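Local structure of alpha-L-arabinofuranosidase B (Aspergillus kawachii, 6SXT) at residues Y444-E449 with T467-D472; F403-N408 with L452-N457. The protein hydrolyses terminal non-reducing alpha-L-arabinofuranosyl residues from arabinoxylan, L-arabinan and related plant polysaccharides, retaining the anomeric configuration, and carries a separate arabinose-binding domain. All blocks are in the same frame, centred on the assembly; numbering follows the deposited sequence.

Interaction 1. Residues Y444-E449 with T467-D472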
loop_
_atom_site.group_PDB
_atom_site.type_symbol
_atom_site.label_atom_id
_atom_site.label_comp_id
_atom_site.label_asym_id
_atom_site.label_seq_id
_atom_site.Cartn_x
_atom_site.Cartn_y
_atom_site.Cartn_z
ATOM N N TYR A 444 -9.011 -2.532 11.878
ATOM C CA TYR A 444 -8.850 -3.578 12.872
ATOM C C TYR A 444 -10.197 -4.195 13.212
ATOM O O TYR A 444 -11.198 -3.495 13.140
ATOM C CB TYR A 444 -8.307 -2.997 14.178
ATOM C CG TYR A 444 -6.873 -2.514 14.117
ATOM C CD1 TYR A 444 -6.563 -1.288 13.608
ATOM C CD2 TYR A 444 -5.852 -3.315 14.593
ATOM C CE1 TYR A 444 -5.238 -0.902 13.470
ATOM C CE2 TYR A 444 -4.534 -2.913 14.531
ATOM C CZ TYR A 444 -4.243 -1.689 13.987
ATOM O OH TYR A 444 -2.912 -1.275 13.925
ATOM N N PHE A 445 -10.184 -5.471 13.581
ATOM C CA PHE A 445 -11.377 -6.028 14.299
ATOM C C PHE A 445 -11.792 -5.014 15.364
ATOM O O PHE A 445 -10.947 -4.651 16.212
ATOM C CB PHE A 445 -11.115 -7.339 15.025
ATOM C CG PHE A 445 -11.230 -8.628 14.244
ATOM C CD1 PHE A 445 -10.757 -8.796 12.956
ATOM C CD2 PHE A 445 -11.846 -9.716 14.851
ATOM C CE1 PHE A 445 -10.825 -10.019 12.313
ATOM C CE2 PHE A 445 -11.932 -10.932 14.211
ATOM C CZ PHE A 445 -11.452 -11.076 12.939
ATOM N N ARG A 446 -13.044 -4.578 15.364
ATOM C CA ARG A 446 -13.519 -3.568 16.328
ATOM C C ARG A 446 -14.998 -3.842 16.612
ATOM O O ARG A 446 -15.778 -3.881 15.641
ATOM C CB ARG A 446 -13.327 -2.143 15.778
ATOM C CG ARG A 446 -13.619 -1.029 16.793
ATOM C CD ARG A 446 -15.045 -0.441 16.686
ATOM N NE ARG A 446 -15.195 0.412 17.852
ATOM C CZ ARG A 446 -14.787 1.682 17.911
ATOM N NH1 ARG A 446 -14.472 2.336 16.812
ATOM N NH2 ARG A 446 -14.782 2.293 19.088
ATOM N N HIS A 447 -15.346 -3.999 17.891
ATOM C CA HIS A 447 -16.779 -4.145 18.273
ATOM C C HIS A 447 -17.385 -2.745 18.472
ATOM O O HIS A 447 -16.757 -1.826 19.052
ATOM C CB HIS A 447 -17.009 -5.128 19.421
ATOM C CG HIS A 447 -16.458 -4.684 20.714
ATOM N ND1 HIS A 447 -17.211 -3.872 21.541
ATOM C CD2 HIS A 447 -15.241 -4.830 21.296
ATOM C CE1 HIS A 447 -16.498 -3.598 22.608
ATOM N NE2 HIS A 447 -15.283 -4.139 22.473
ATOM N N TYR A 448 -18.587 -2.582 17.945
ATOM C CA TYR A 448 -19.350 -1.323 18.008
ATOM C C TYR A 448 -20.842 -1.708 18.061
ATOM O O TYR A 448 -21.354 -2.314 17.117
ATOM C CB TYR A 448 -19.023 -0.414 16.821
ATOM C CG TYR A 448 -19.663 0.945 16.902
ATOM C CD1 TYR A 448 -19.044 1.981 17.569
ATOM C CD2 TYR A 448 -20.887 1.167 16.306
ATOM C CE1 TYR A 448 -19.632 3.239 17.624
ATOM C CE2 TYR A 448 -21.486 2.416 16.357
ATOM C CZ TYR A 448 -20.851 3.443 17.026
ATOM O OH TYR A 448 -21.434 4.676 17.083
ATOM N N GLU A 449 -21.466 -1.334 19.176
ATOM C CA GLU A 449 -22.862 -1.758 19.520
ATOM C C GLU A 449 -22.936 -3.290 19.407
ATOM O O GLU A 449 -23.915 -3.810 18.850
ATOM C CB GLU A 449 -23.856 -0.995 18.653
ATOM C CG GLU A 449 -23.844 0.496 18.973
ATOM C CD GLU A 449 -24.898 1.350 18.294
ATOM O OE1 GLU A 449 -25.560 0.877 17.390
ATOM O OE2 GLU A 449 -25.048 2.494 18.695
ATOM N N THR A 467 -13.844 7.055 20.191
ATOM C CA THR A 467 -14.233 6.708 21.573
ATOM C C THR A 467 -14.066 5.216 21.801
ATOM O O THR A 467 -14.656 4.459 21.026
ATOM C CB THR A 467 -15.671 7.145 21.840
ATOM O OG1 THR A 467 -15.680 8.540 21.600
ATOM C CG2 THR A 467 -16.106 6.876 23.260
ATOM N N SER A 468 -13.244 4.863 22.757
ATOM C CA SER A 468 -13.026 3.471 23.220
ATOM C C SER A 468 -12.343 2.656 22.107
ATOM O O SER A 468 -12.368 1.448 22.185
ATOM C CB SER A 468 -14.370 2.807 23.606
ATOM O OG SER A 468 -14.159 1.656 24.381
ATOM N N PHE A 469 -11.651 3.318 21.179
ATOM C CA PHE A 469 -11.083 2.586 20.017
ATOM C C PHE A 469 -10.089 1.557 20.532
ATOM O O PHE A 469 -10.179 0.365 20.170
ATOM C CB PHE A 469 -10.431 3.526 18.988
ATOM C CG PHE A 469 -9.889 2.726 17.842
ATOM C CD1 PHE A 469 -10.685 2.354 16.781
ATOM C CD2 PHE A 469 -8.561 2.331 17.861
ATOM C CE1 PHE A 469 -10.151 1.632 15.721
ATOM C CE2 PHE A 469 -8.042 1.586 16.800
ATOM C CZ PHE A 469 -8.838 1.241 15.740
ATOM N N ASN A 470 -9.089 1.966 21.295
ATOM C CA ASN A 470 -8.019 1.063 21.726
ATOM C C ASN A 470 -8.642 -0.146 22.447
ATOM O O ASN A 470 -8.199 -1.273 22.233
ATOM C CB ASN A 470 -7.000 1.742 22.623
ATOM C CG ASN A 470 -6.032 2.634 21.856
ATOM O OD1 ASN A 470 -6.216 2.899 20.671
ATOM N ND2 ASN A 470 -5.000 3.035 22.586
ATOM N N ASN A 471 -9.583 0.081 23.363
ATOM C CA ASN A 471 -10.190 -1.067 24.098
ATOM C C ASN A 471 -11.008 -1.944 23.140
ATOM O O ASN A 471 -10.874 -3.208 23.227
ATOM C CB ASN A 471 -11.042 -0.539 25.254
ATOM C CG ASN A 471 -10.202 -0.031 26.396
ATOM O OD1 ASN A 471 -9.075 -0.467 26.615
ATOM N ND2 ASN A 471 -10.813 0.832 27.202
ATOM N N ASP A 472 -11.741 -1.337 22.226
ATOM C CA ASP A 472 -12.707 -2.034 21.335
ATOM C C ASP A 472 -11.982 -2.823 20.239
ATOM O O ASP A 472 -12.659 -3.618 19.577
ATOM C CB ASP A 472 -13.723 -1.101 20.712
ATOM C CG ASP A 472 -14.653 -0.371 21.693
ATOM O OD1 ASP A 472 -14.574 -0.669 22.934
ATOM O OD2 ASP A 472 -15.375 0.496 21.186
HETATM O O HOH W 1 -12.542 -5.314 23.283
#
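Arg-446 and Asp-472 meet in a salt bridge, with Arg-446 NH2 2.8 Å from Asp-472 OD2. The N-H points nearly straight at the oxygen, at 163°. The oxygen lies in the guanidinium plane; it is met on its anti side, from somewhat out of the carboxylate plane, while the two flat groups are turned 61° apart. Arg-446 NE adds a weak bond to the same oxygen and a shorter one, 3.0 Å, to the carbonyl O of His-447, from above the carbonyl plane. A bend at chi2 (-96°) swings the arginine chain over to the short helix 469-472. There NH2 also reaches Thr-467 O at 2.9 Å, again near the guanidinium plane, in a weak bond. NH1 turns to the carbonyl oxygens of Phe-463 and Ser-465, and it passes the edge of the Phe-469 ring. The two planes are almost perpendicular. The buried guanidinium thus has one carboxylate and several backbone oxygens as partners, which probably spreads its charge.

Both segments belong to the C-terminal arabinose-binding domain, a beta-trefoil. Strand 444-448 here packs against the helical turn that precedes strand 475-479. His-447 and Asp-472 are both substrate-binding residues. The CB of Asp-472 sits over one face of the imidazole in a CH-pi contact, 4.1 Å from the ring centroid. The backbones join beside it, His-447 N donating to Asp-472 O at 3.2 Å. Ser-468 OG and Thr-340 OG1 bond to Asp-472 OD1, and Thr-340 also meets His-447 NE2. At the ring edge a water lies 3.1 Å from His-447 NE2 and donates to Asn-471 O. ND1 bonds to a bound di(hydroxyethyl)ether. At the other end of the strand, Tyr-444 CD1 touches Phe-469 CZ at 4.0 Å, the two side chains crossing at about a right angle.

Interaction 2. Residues F403-N408 with L452-N457. With SO4 (sulfate ion), chain F.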
loop_
_atom_site.group_PDB
_atom_site.type_symbol
_atom_site.label_atom_id
_atom_site.label_comp_id
_atom_site.label_asym_id
_atom_site.label_seq_id
_atom_site.Cartn_x
_atom_site.Cartn_y
_atom_site.Cartn_z
ATOM N N PHE A 403 -16.620 -3.056 5.142
ATOM C CA PHE A 403 -15.973 -2.825 6.455
ATOM C C PHE A 403 -16.781 -3.373 7.640
ATOM O O PHE A 403 -16.404 -3.139 8.795
ATOM C CB PHE A 403 -15.655 -1.341 6.679
ATOM C CG PHE A 403 -14.758 -0.775 5.598
ATOM C CD1 PHE A 403 -13.590 -1.425 5.231
ATOM C CD2 PHE A 403 -15.134 0.343 4.911
ATOM C CE1 PHE A 403 -12.782 -0.904 4.221
ATOM C CE2 PHE A 403 -14.296 0.898 3.953
ATOM C CZ PHE A 403 -13.164 0.239 3.588
ATOM N N GLU A 404 -17.778 -4.216 7.358
ATOM C CA GLU A 404 -18.403 -5.050 8.410
ATOM C C GLU A 404 -17.785 -6.448 8.342
ATOM O O GLU A 404 -17.455 -6.954 7.239
ATOM C CB GLU A 404 -19.925 -5.128 8.221
ATOM C CG GLU A 404 -20.566 -5.913 9.369
ATOM C CD GLU A 404 -22.091 -5.838 9.402
ATOM O OE1 GLU A 404 -22.638 -5.014 8.636
ATOM O OE2 GLU A 404 -22.707 -6.571 10.250
ATOM N N LEU A 405 -17.606 -7.093 9.488
ATOM C CA LEU A 405 -17.086 -8.475 9.514
ATOM C C LEU A 405 -18.267 -9.449 9.344
ATOM O O LEU A 405 -19.222 -9.386 10.154
ATOM C CB LEU A 405 -16.332 -8.809 10.787
ATOM C CG LEU A 405 -15.123 -7.885 11.066
ATOM C CD1 LEU A 405 -14.294 -8.473 12.158
ATOM C CD2 LEU A 405 -14.288 -7.662 9.820
ATOM N N LEU A 406 -18.109 -10.292 8.361
ATOM C CA LEU A 406 -19.142 -11.282 7.993
ATOM C C LEU A 406 -18.501 -12.639 7.996
ATOM O O LEU A 406 -17.292 -12.789 7.823
ATOM C CB LEU A 406 -19.708 -11.014 6.611
ATOM C CG LEU A 406 -20.356 -9.651 6.359
ATOM C CD1 LEU A 406 -20.841 -9.639 4.934
ATOM C CD2 LEU A 406 -21.487 -9.319 7.334
ATOM N N LEU A 407 -19.297 -13.666 8.321
ATOM C CA LEU A 407 -18.850 -15.042 8.184
ATOM C C LEU A 407 -19.343 -15.581 6.847
ATOM O O LEU A 407 -20.581 -15.829 6.703
ATOM C CB LEU A 407 -19.376 -15.909 9.348
ATOM C CG LEU A 407 -18.975 -17.370 9.269
ATOM C CD1 LEU A 407 -17.458 -17.554 9.363
ATOM C CD2 LEU A 407 -19.632 -18.168 10.385
ATOM N N ASN A 408 -18.437 -15.763 5.894
ATOM C CA ASN A 408 -18.765 -16.160 4.518
ATOM C C ASN A 408 -17.901 -17.326 4.110
ATOM O O ASN A 408 -16.747 -17.515 4.608
ATOM C CB ASN A 408 -18.627 -15.008 3.510
ATOM C CG ASN A 408 -19.569 -13.846 3.656
ATOM O OD1 ASN A 408 -19.244 -12.716 3.262
ATOM N ND2 ASN A 408 -20.797 -14.026 4.160
ATOM N N LEU A 452 -19.274 -6.661 14.974
ATOM C CA LEU A 452 -17.834 -6.583 14.557
ATOM C C LEU A 452 -17.711 -5.885 13.218
ATOM O O LEU A 452 -18.353 -6.220 12.258
ATOM C CB LEU A 452 -17.147 -7.954 14.502
ATOM C CG LEU A 452 -16.417 -8.415 15.753
ATOM C CD1 LEU A 452 -15.202 -7.531 16.113
ATOM C CD2 LEU A 452 -17.329 -8.457 16.982
ATOM N N TYR A 453 -16.720 -4.977 13.168
ATOM C CA TYR A 453 -16.356 -4.223 11.962
ATOM C C TYR A 453 -14.829 -4.274 11.786
ATOM O O TYR A 453 -14.141 -4.642 12.715
ATOM C CB TYR A 453 -16.812 -2.767 12.068
ATOM C CG TYR A 453 -18.308 -2.607 12.247
ATOM C CD1 TYR A 453 -19.127 -2.571 11.151
ATOM C CD2 TYR A 453 -18.863 -2.547 13.519
ATOM C CE1 TYR A 453 -20.503 -2.475 11.297
ATOM C CE2 TYR A 453 -20.256 -2.488 13.672
ATOM C CZ TYR A 453 -21.064 -2.429 12.561
ATOM O OH TYR A 453 -22.437 -2.321 12.712
ATOM N N ALA A 454 -14.407 -3.933 10.579
ATOM C CA ALA A 454 -12.995 -3.565 10.323
ATOM C C ALA A 454 -12.965 -2.034 10.386
ATOM O O ALA A 454 -13.350 -1.380 9.427
ATOM C CB ALA A 454 -12.560 -4.128 8.997
ATOM N N ALA A 455 -12.665 -1.521 11.561
ATOM C CA ALA A 455 -12.794 -0.076 11.870
ATOM C C ALA A 455 -11.405 0.572 11.909
ATOM O O ALA A 455 -10.441 -0.051 12.400
ATOM C CB ALA A 455 -13.451 0.133 13.205
ATOM N N SER A 456 -11.392 1.831 11.499
ATOM C CA SER A 456 -10.229 2.719 11.677
ATOM C C SER A 456 -10.407 3.557 12.939
ATOM O O SER A 456 -11.522 3.767 13.422
ATOM C CB SER A 456 -9.967 3.504 10.438
ATOM O OG SER A 456 -11.071 4.347 10.098
ATOM N N ASN A 457 -9.291 4.099 13.430
ATOM C CA ASN A 457 -9.216 4.964 14.620
ATOM C C ASN A 457 -9.592 6.369 14.166
ATOM O O ASN A 457 -8.700 7.147 13.806
ATOM C CB ASN A 457 -7.845 4.840 15.270
ATOM C CG ASN A 457 -7.659 5.508 16.619
ATOM O OD1 ASN A 457 -6.528 5.555 17.158
ATOM N ND2 ASN A 457 -8.751 5.920 17.202
HETATM S S SO4 F . -21.953 -17.585 2.515
HETATM O O1 SO4 F . -21.829 -18.977 2.779
HETATM O O2 SO4 F . -22.332 -16.862 3.663
HETATM O O3 SO4 F . -22.995 -17.350 1.575
HETATM O O4 SO4 F . -20.683 -17.088 1.972
#
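Glu-404 and Tyr-453 form a single backbone bridge, flanked by bonds from Ala-454 N to Phe-403 O (2.8 Å) and from Leu-405 N to Leu-452 O (3.0 Å). The strand axes run at 132°, antiparallel in sense but strongly splayed, and the strands separate beyond the bridge. This joins two beta-hairpins of the beta-trefoil arabinose-binding domain, 396-401/404-409 and 444-448/451-455. The side chain of Leu-405 leaves its backbone toward the other strand and spreads its two methyl groups along one side of it. Its CD1 rests on Leu-452 CB at 3.7 Å, and its CD2 lies 4.0 Å from Ala-454 CB. Val-355 packs against Leu-405 and Leu-452. Phe-403 and Leu-452 are substrate-binding residues. The Phe-403 ring turns from the strand to a cation-pi contact with Arg-443. With chi1 at -176°, the Glu-404 chain extends away from its own amide and runs beside the Tyr-453 ring, CG to CE1 3.9 Å. Phe-463 stacks on that tyrosine. Farther along strand 404-409, Asn-408 ND2 donates to O2 of a sulfate, probably from the crystallisation liquor, at 3.3 Å.

How the interactions relate
The two contacts lie in the arabinose-binding domain, with centres 11 Å apart. Their segments alternate along the chain: 403-408, 444-449, 452-457, then 467-472. Strands 444-448 and 451-455 form one hairpin, so each interaction uses one of its arms. Backbone bonds tie the arms, from Tyr-453 N to Arg-446 O and from Tyr-444 N to Ala-455 O. Interaction 1 joins the first arm to helix 469-472; interaction 2 joins the second to strand 404-409. Phe-469 also packs on Ser-456 and Asn-457. The hairpin carries the substrate-binding residues His-447, Glu-449 and Leu-452, and it brings Phe-403 and Asp-472, from distant parts of the sequence, into the same region of the domain.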